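Local coordinates for tailspike protein (Acinetobacter phage vB_ApiP_P1, PDB 6E1R) that probably serves as the phage's trimeric receptor-binding spike, recognising and hydrolysing the capsular polysaccharide of its Acinetobacter host, at residues A[149-154]-A[181-186]; A[369-374]-A[399-404]; A[481-486]-A[514-519]. One frame throughout, in Å; residues are numbered along the deposited sequence.

Interaction 1: residues A[149-154]-A[181-186]; sequences DIPIFT and AFRSTS
Phe153 and Phe182 lie in register on two neighbouring parallel strands, 151-155 and 178-184, of the right-handed beta-helix that forms the body of the tailspike. Two backbone hydrogen bonds join these rungs. Phe153 N bonds to Ala181 O at 3.0 Å, and Arg183 N bonds to Phe153 O at 3.2 Å, so the peptide groups of Phe153 reach the residues before and after Phe182. Two CA-H...O contacts, Phe182 CA to Phe153 O and Thr154 CA to Arg183 O, supplement the ladder.

Aromatic packing occupies the face that carries both phenylalanines. Their side chains run side by side in the same direction, and the ring planes are inclined at 18° but slid so far that they barely overlap, with centroids 5.6 Å apart. Contact is made instead by Phe153 CB, which lies 3.6 Å from Phe182 CD2 and as near to CE2. Phe171 packs against Phe153, and Phe166 meets the Phe182 ring edge-to-face.

On the face of Thr154 and Arg183, Pro151 CB comes up against Arg183 CB at 3.6 Å; beyond the ladder, Thr154 CG2 meets Thr185 CG2 at 3.6 Å. A bend at chi3 (-68°) turns the Arg183 guanidinium back along Pro151, whose CD lies at its edge, and NH1 forms a salt bridge with Asp209 OD2. Thus backbone bonds fix the register, phenylalanines bury one face, and Asp209 and Thr122 satisfy Arg183 and Thr154 OG1 on the other.

Interaction 2: residues A[369-374]-A[399-404]; sequences SAVVES and GSIGDI
Gly399 meets Ser369 where a loop following strand 392-395 runs along an earlier turn of the parallel beta-helix, just before strand 372-373. Gly399 CA approaches Ser369 O at 3.2 Å in a CA-H...O contact. The same oxygen accepts the one hydrogen bond across the contact, from Ser400 N at 3.0 Å; the donor sits well above the carbonyl plane, 48° out of it.

Ser400 then turns its hydroxyl to Ala370. With OG placed between the backbone N and the carbonyl carbon (chi1 60°), Ser400 OG lies 3.5 Å from Ala370 CB and also takes a hydrogen bond from Asn380 ND2. Because Asn380 OD1 accepts from Val371 N, a single amide links the two segments. Ser400 O, in turn, faces Ala370 CA at 3.4 Å.

At Ile401 the contact becomes apolar, Ile401 CG2 touching Val371 CG2 at 4.0 Å. From here the chain reverses in a type II' turn through Gly402 and Asp403, held by a bond from Ile404 N to Ile401 O. Asp403, at the turn, packs on Gln421 of the second subunit. The turn returns Ile404 to the interior, beside Ile385 and Ser388 of strand 385-389. Its side chain and that of Val371 reach toward each other tip to tip, Ile404 CD1 ending 3.8 Å from Val371 CB.

Interaction 3: residues A[481-486]-A[514-519]; sequences GTNSAV and ASHPSF
Pro517 wedges its ring against the start of strand 484-494, touching Asn483, Ser484 and Ala485 in turn. Pro517 CG lies 3.5 Å from Asn483 O and equally near the carbonyl carbon of Ser484, and Pro517 CD 3.6 Å from Asn483 CB. Ala485 CB completes the packed part, 3.8 Å from Pro517 CG and close to the carbonyl oxygen of the same proline. Pro517, Ser484 and Ala485 are buried: Ala472 and Phe541 also pack on the proline ring, and Pro517 O accepts a hydrogen bond from Tyr487 OH. Pro517 stands at the centre of an inverse gamma turn, whose bond from Ser518 N to His516 O is weak.

The other half is looser, polar and partly open to solvent. Here Asn483 swings its CG anti to the carbonyl carbon (chi1 -67°), which brings Asn483 ND2 over to Ser515 O at 2.9 Å. The N-H points fairly straight at the oxygen (163°), which lies near the plane of the amide, yet ND2 stands high above the carbonyl plane, 73° out of it. Ser515 OG is also near ND2, but at an angle too poor for a hydrogen bond, and His516 CD2 makes only a loose approach, at 3.7 Å from Asn483 ND2.

Ser484 points away from this contact, its OG bonding to Thr492 of the second subunit. The arrangement, a loop entering strand 519-523 of one antiparallel sheet laid against a strand of another, is consistent with a beta-sandwich-like C-terminal domain within a trimer.

Interactions 1 and 2 both lie in the beta-helix, on opposite sides of the chain's centre and about 40 Å apart between centres, whereas interaction 3 belongs to the separate C-terminal domain, its centre about 75 Å from that of interaction 1. The first two are buried, but only interaction 1 is a strand ladder with a pair of slid-apart phenylalanine rings; interaction 2 trades it for a single main-chain bond and aliphatic packing of a loop. Interaction 3, partly buried, replaces backbone pairing with a side-chain amide bond and a proline wedge. The contacts also differ in how far the other subunits reach them: none touches interaction 1, one residue of interaction 2 is approached, and interaction 3 borders the subunit interface.

Interaction 1: residues A[149-154]-A[181-186]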
# COMPACT_ATOMS: atom_id res chain seq x y z
N ASP A 149 5.18 30.40 -25.90
CA ASP A 149 4.02 29.56 -25.57
C ASP A 149 4.10 28.24 -26.34
O ASP A 149 3.28 27.91 -27.19
CB ASP A 149 2.73 30.31 -25.89
CG ASP A 149 1.51 29.63 -25.29
OD1 ASP A 149 1.68 28.68 -24.51
OD2 ASP A 149 0.38 30.06 -25.61
N ILE A 150 5.13 27.47 -26.00
CA ILE A 150 5.42 26.21 -26.70
C ILE A 150 5.82 25.16 -25.69
O ILE A 150 6.38 25.46 -24.63
CB ILE A 150 6.54 26.37 -27.75
CG1 ILE A 150 7.75 27.09 -27.14
CG2 ILE A 150 6.03 27.12 -28.97
CD1 ILE A 150 8.86 26.16 -26.69
N PRO A 151 5.53 23.89 -25.99
CA PRO A 151 6.01 22.80 -25.13
C PRO A 151 7.53 22.70 -25.20
O PRO A 151 8.12 22.75 -26.27
CB PRO A 151 5.33 21.56 -25.72
CG PRO A 151 5.04 21.92 -27.14
CD PRO A 151 4.72 23.39 -27.12
N ILE A 152 8.16 22.57 -24.02
CA ILE A 152 9.61 22.42 -23.97
C ILE A 152 10.03 21.16 -24.71
O ILE A 152 10.98 21.17 -25.50
CB ILE A 152 10.09 22.42 -22.51
CG1 ILE A 152 9.87 23.79 -21.87
CG2 ILE A 152 11.55 22.01 -22.43
CD1 ILE A 152 10.30 23.87 -20.42
N PHE A 153 9.33 20.06 -24.46
CA PHE A 153 9.53 18.81 -25.18
C PHE A 153 8.24 18.41 -25.87
O PHE A 153 7.14 18.62 -25.33
CB PHE A 153 10.00 17.68 -24.25
CG PHE A 153 11.42 17.83 -23.79
CD1 PHE A 153 12.47 17.45 -24.61
CD2 PHE A 153 11.71 18.34 -22.53
CE1 PHE A 153 13.78 17.58 -24.19
CE2 PHE A 153 13.02 18.47 -22.10
CZ PHE A 153 14.05 18.09 -22.93
N THR A 154 8.37 17.85 -27.07
CA THR A 154 7.23 17.41 -27.86
C THR A 154 7.28 15.90 -28.00
O THR A 154 8.23 15.35 -28.58
CB THR A 154 7.23 18.08 -29.24
OG1 THR A 154 6.90 19.47 -29.10
CG2 THR A 154 6.22 17.41 -30.16
N ALA A 181 5.89 21.65 -20.09
CA ALA A 181 7.09 20.83 -20.18
C ALA A 181 6.96 19.76 -21.27
O ALA A 181 7.96 19.43 -21.92
CB ALA A 181 7.39 20.17 -18.84
N PHE A 182 5.76 19.22 -21.47
CA PHE A 182 5.54 18.16 -22.45
C PHE A 182 4.18 18.33 -23.10
O PHE A 182 3.21 18.74 -22.45
CB PHE A 182 5.63 16.77 -21.80
CG PHE A 182 6.97 16.46 -21.21
CD1 PHE A 182 7.25 16.77 -19.89
CD2 PHE A 182 7.95 15.85 -21.98
CE1 PHE A 182 8.49 16.48 -19.35
CE2 PHE A 182 9.19 15.56 -21.44
CZ PHE A 182 9.46 15.87 -20.12
N ARG A 183 4.11 18.02 -24.39
CA ARG A 183 2.85 17.95 -25.12
C ARG A 183 2.97 16.88 -26.18
O ARG A 183 4.06 16.60 -26.69
CB ARG A 183 2.48 19.29 -25.76
CG ARG A 183 0.99 19.47 -26.00
CD ARG A 183 0.66 20.84 -26.56
NE ARG A 183 0.90 21.90 -25.60
CZ ARG A 183 -0.00 22.36 -24.74
NH1 ARG A 183 -1.22 21.83 -24.71
NH2 ARG A 183 0.31 23.33 -23.90
N SER A 184 1.84 16.27 -26.52
CA SER A 184 1.81 15.14 -27.45
C SER A 184 1.24 15.57 -28.79
O SER A 184 0.25 16.31 -28.86
CB SER A 184 0.97 13.99 -26.88
OG SER A 184 1.61 13.39 -25.77
N THR A 185 1.88 15.11 -29.87
CA THR A 185 1.36 15.29 -31.22
C THR A 185 0.51 14.08 -31.58
O THR A 185 0.99 12.94 -31.53
CB THR A 185 2.50 15.48 -32.22
OG1 THR A 185 3.45 14.41 -32.08
CG2 THR A 185 3.19 16.81 -32.00
N SER A 186 -0.75 14.33 -31.95
CA SER A 186 -1.69 13.26 -32.30
C SER A 186 -1.82 12.23 -31.18
O SER A 186 -1.84 11.02 -31.42
CB SER A 186 -1.29 12.59 -33.62
OG SER A 186 -2.25 11.62 -34.00

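Interaction 2: residues A[369-374]-A[399-404]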
# COMPACT_ATOMS: atom_id res chain seq x y z
N SER A 369 -17.23 19.72 4.38
CA SER A 369 -17.93 19.20 3.21
C SER A 369 -18.57 17.87 3.57
O SER A 369 -18.48 17.39 4.70
CB SER A 369 -16.97 19.04 2.03
OG SER A 369 -16.03 18.01 2.29
N ALA A 370 -19.23 17.26 2.58
CA ALA A 370 -19.72 15.90 2.72
C ALA A 370 -18.60 14.92 2.37
O ALA A 370 -17.55 15.29 1.86
CB ALA A 370 -20.95 15.68 1.84
N VAL A 371 -18.86 13.64 2.64
CA VAL A 371 -17.86 12.62 2.33
C VAL A 371 -17.95 12.21 0.87
O VAL A 371 -16.94 12.19 0.16
CB VAL A 371 -18.04 11.41 3.27
CG1 VAL A 371 -17.08 10.30 2.89
CG2 VAL A 371 -17.82 11.83 4.72
N VAL A 372 -19.15 11.88 0.40
CA VAL A 372 -19.38 11.52 -1.00
C VAL A 372 -20.66 12.17 -1.48
O VAL A 372 -21.49 12.62 -0.69
CB VAL A 372 -19.45 9.98 -1.21
CG1 VAL A 372 -18.11 9.33 -0.91
CG2 VAL A 372 -20.54 9.38 -0.34
N GLU A 373 -20.82 12.21 -2.80
CA GLU A 373 -22.04 12.69 -3.44
C GLU A 373 -22.34 11.81 -4.64
O GLU A 373 -21.49 11.64 -5.51
CB GLU A 373 -21.91 14.15 -3.88
CG GLU A 373 -23.17 14.69 -4.56
CD GLU A 373 -23.04 16.13 -4.99
OE1 GLU A 373 -22.33 16.90 -4.30
OE2 GLU A 373 -23.64 16.50 -6.02
N SER A 374 -23.55 11.26 -4.68
CA SER A 374 -23.92 10.36 -5.76
C SER A 374 -24.17 11.14 -7.04
O SER A 374 -24.16 12.37 -7.07
CB SER A 374 -25.16 9.55 -5.38
OG SER A 374 -26.30 10.38 -5.30
N GLY A 399 -19.73 20.80 7.03
CA GLY A 399 -19.36 19.40 7.04
C GLY A 399 -20.51 18.49 7.43
O GLY A 399 -21.40 18.86 8.19
N SER A 400 -20.48 17.28 6.88
CA SER A 400 -21.54 16.31 7.12
C SER A 400 -21.02 14.92 6.80
O SER A 400 -20.24 14.75 5.86
CB SER A 400 -22.78 16.61 6.28
OG SER A 400 -22.48 16.57 4.89
N ILE A 401 -21.45 13.94 7.59
CA ILE A 401 -21.12 12.54 7.34
C ILE A 401 -22.35 11.67 7.15
O ILE A 401 -22.21 10.53 6.67
CB ILE A 401 -20.22 11.96 8.46
CG1 ILE A 401 -20.91 12.08 9.82
CG2 ILE A 401 -18.86 12.63 8.47
CD1 ILE A 401 -20.10 11.53 10.97
N GLY A 402 -23.53 12.15 7.51
CA GLY A 402 -24.73 11.35 7.32
C GLY A 402 -24.72 10.11 8.19
O GLY A 402 -24.43 10.17 9.39
N ASP A 403 -25.02 8.97 7.58
CA ASP A 403 -25.05 7.69 8.28
C ASP A 403 -23.73 6.93 8.17
O ASP A 403 -23.68 5.74 8.50
CB ASP A 403 -26.18 6.81 7.75
CG ASP A 403 -27.55 7.38 8.06
OD1 ASP A 403 -27.68 8.10 9.08
OD2 ASP A 403 -28.50 7.10 7.30
N ILE A 404 -22.66 7.59 7.72
CA ILE A 404 -21.36 6.95 7.61
C ILE A 404 -20.71 6.90 8.98
O ILE A 404 -20.73 7.89 9.73
CB ILE A 404 -20.48 7.70 6.59
CG1 ILE A 404 -21.18 7.75 5.23
CG2 ILE A 404 -19.11 7.04 6.47
CD1 ILE A 404 -20.44 8.56 4.19

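Interaction 3: residues A[481-486]-A[514-519]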
# COMPACT_ATOMS: atom_id res chain seq x y z
N GLY A 481 -50.56 6.58 16.93
CA GLY A 481 -51.99 6.36 16.87
C GLY A 481 -52.47 5.52 15.71
O GLY A 481 -53.69 5.45 15.48
N THR A 482 -51.58 4.87 14.97
CA THR A 482 -51.98 4.03 13.85
C THR A 482 -52.56 2.72 14.36
O THR A 482 -51.96 2.06 15.22
CB THR A 482 -50.79 3.76 12.93
OG1 THR A 482 -50.35 4.99 12.34
CG2 THR A 482 -51.17 2.79 11.82
N ASN A 483 -53.72 2.34 13.84
CA ASN A 483 -54.32 1.06 14.19
C ASN A 483 -53.40 -0.08 13.79
O ASN A 483 -52.99 -0.18 12.63
CB ASN A 483 -55.68 0.91 13.52
CG ASN A 483 -56.71 1.89 14.04
OD1 ASN A 483 -56.57 2.42 15.15
ND2 ASN A 483 -57.75 2.14 13.26
N SER A 484 -53.07 -0.94 14.75
CA SER A 484 -52.08 -1.98 14.55
C SER A 484 -52.60 -3.31 15.08
O SER A 484 -53.43 -3.35 16.00
CB SER A 484 -50.75 -1.63 15.23
OG SER A 484 -49.83 -2.71 15.15
N ALA A 485 -52.10 -4.39 14.49
CA ALA A 485 -52.42 -5.74 14.94
C ALA A 485 -51.26 -6.66 14.58
O ALA A 485 -50.65 -6.51 13.52
CB ALA A 485 -53.72 -6.25 14.31
N VAL A 486 -50.96 -7.60 15.47
CA VAL A 486 -49.87 -8.55 15.28
C VAL A 486 -50.44 -9.95 15.26
O VAL A 486 -51.39 -10.26 15.99
CB VAL A 486 -48.78 -8.40 16.37
CG1 VAL A 486 -48.14 -7.03 16.30
CG2 VAL A 486 -49.37 -8.64 17.75
N ALA A 514 -63.91 -0.06 10.41
CA ALA A 514 -63.33 -0.31 9.09
C ALA A 514 -61.82 -0.15 9.09
O ALA A 514 -61.11 -0.87 8.38
CB ALA A 514 -63.97 0.63 8.05
N SER A 515 -61.30 0.79 9.88
CA SER A 515 -59.88 1.09 9.91
C SER A 515 -59.07 0.13 10.78
O SER A 515 -57.87 0.36 10.98
CB SER A 515 -59.66 2.53 10.39
OG SER A 515 -60.17 2.71 11.70
N HIS A 516 -59.68 -0.93 11.29
CA HIS A 516 -58.95 -1.87 12.14
C HIS A 516 -58.26 -2.92 11.29
O HIS A 516 -58.89 -3.51 10.41
CB HIS A 516 -59.88 -2.54 13.14
CG HIS A 516 -60.47 -1.61 14.15
ND1 HIS A 516 -61.24 -2.04 15.20
CD2 HIS A 516 -60.40 -0.26 14.26
CE1 HIS A 516 -61.63 -1.00 15.92
NE2 HIS A 516 -61.13 0.09 15.37
N PRO A 517 -56.97 -3.18 11.51
CA PRO A 517 -56.24 -4.18 10.69
C PRO A 517 -56.53 -5.61 11.14
O PRO A 517 -55.66 -6.35 11.63
CB PRO A 517 -54.78 -3.78 10.91
CG PRO A 517 -54.77 -3.22 12.30
CD PRO A 517 -56.08 -2.52 12.48
N SER A 518 -57.77 -6.04 10.94
CA SER A 518 -58.25 -7.34 11.40
C SER A 518 -58.35 -8.29 10.21
O SER A 518 -59.10 -8.02 9.26
CB SER A 518 -59.60 -7.19 12.09
OG SER A 518 -59.57 -6.16 13.06
N PHE A 519 -57.60 -9.39 10.26
CA PHE A 519 -57.53 -10.30 9.13
C PHE A 519 -57.40 -11.73 9.61
O PHE A 519 -56.81 -12.00 10.66
CB PHE A 519 -56.36 -9.95 8.20
CG PHE A 519 -56.36 -8.51 7.76
CD1 PHE A 519 -57.19 -8.09 6.73
CD2 PHE A 519 -55.53 -7.59 8.37
CE1 PHE A 519 -57.19 -6.76 6.33
CE2 PHE A 519 -55.52 -6.27 7.97
CZ PHE A 519 -56.35 -5.86 6.95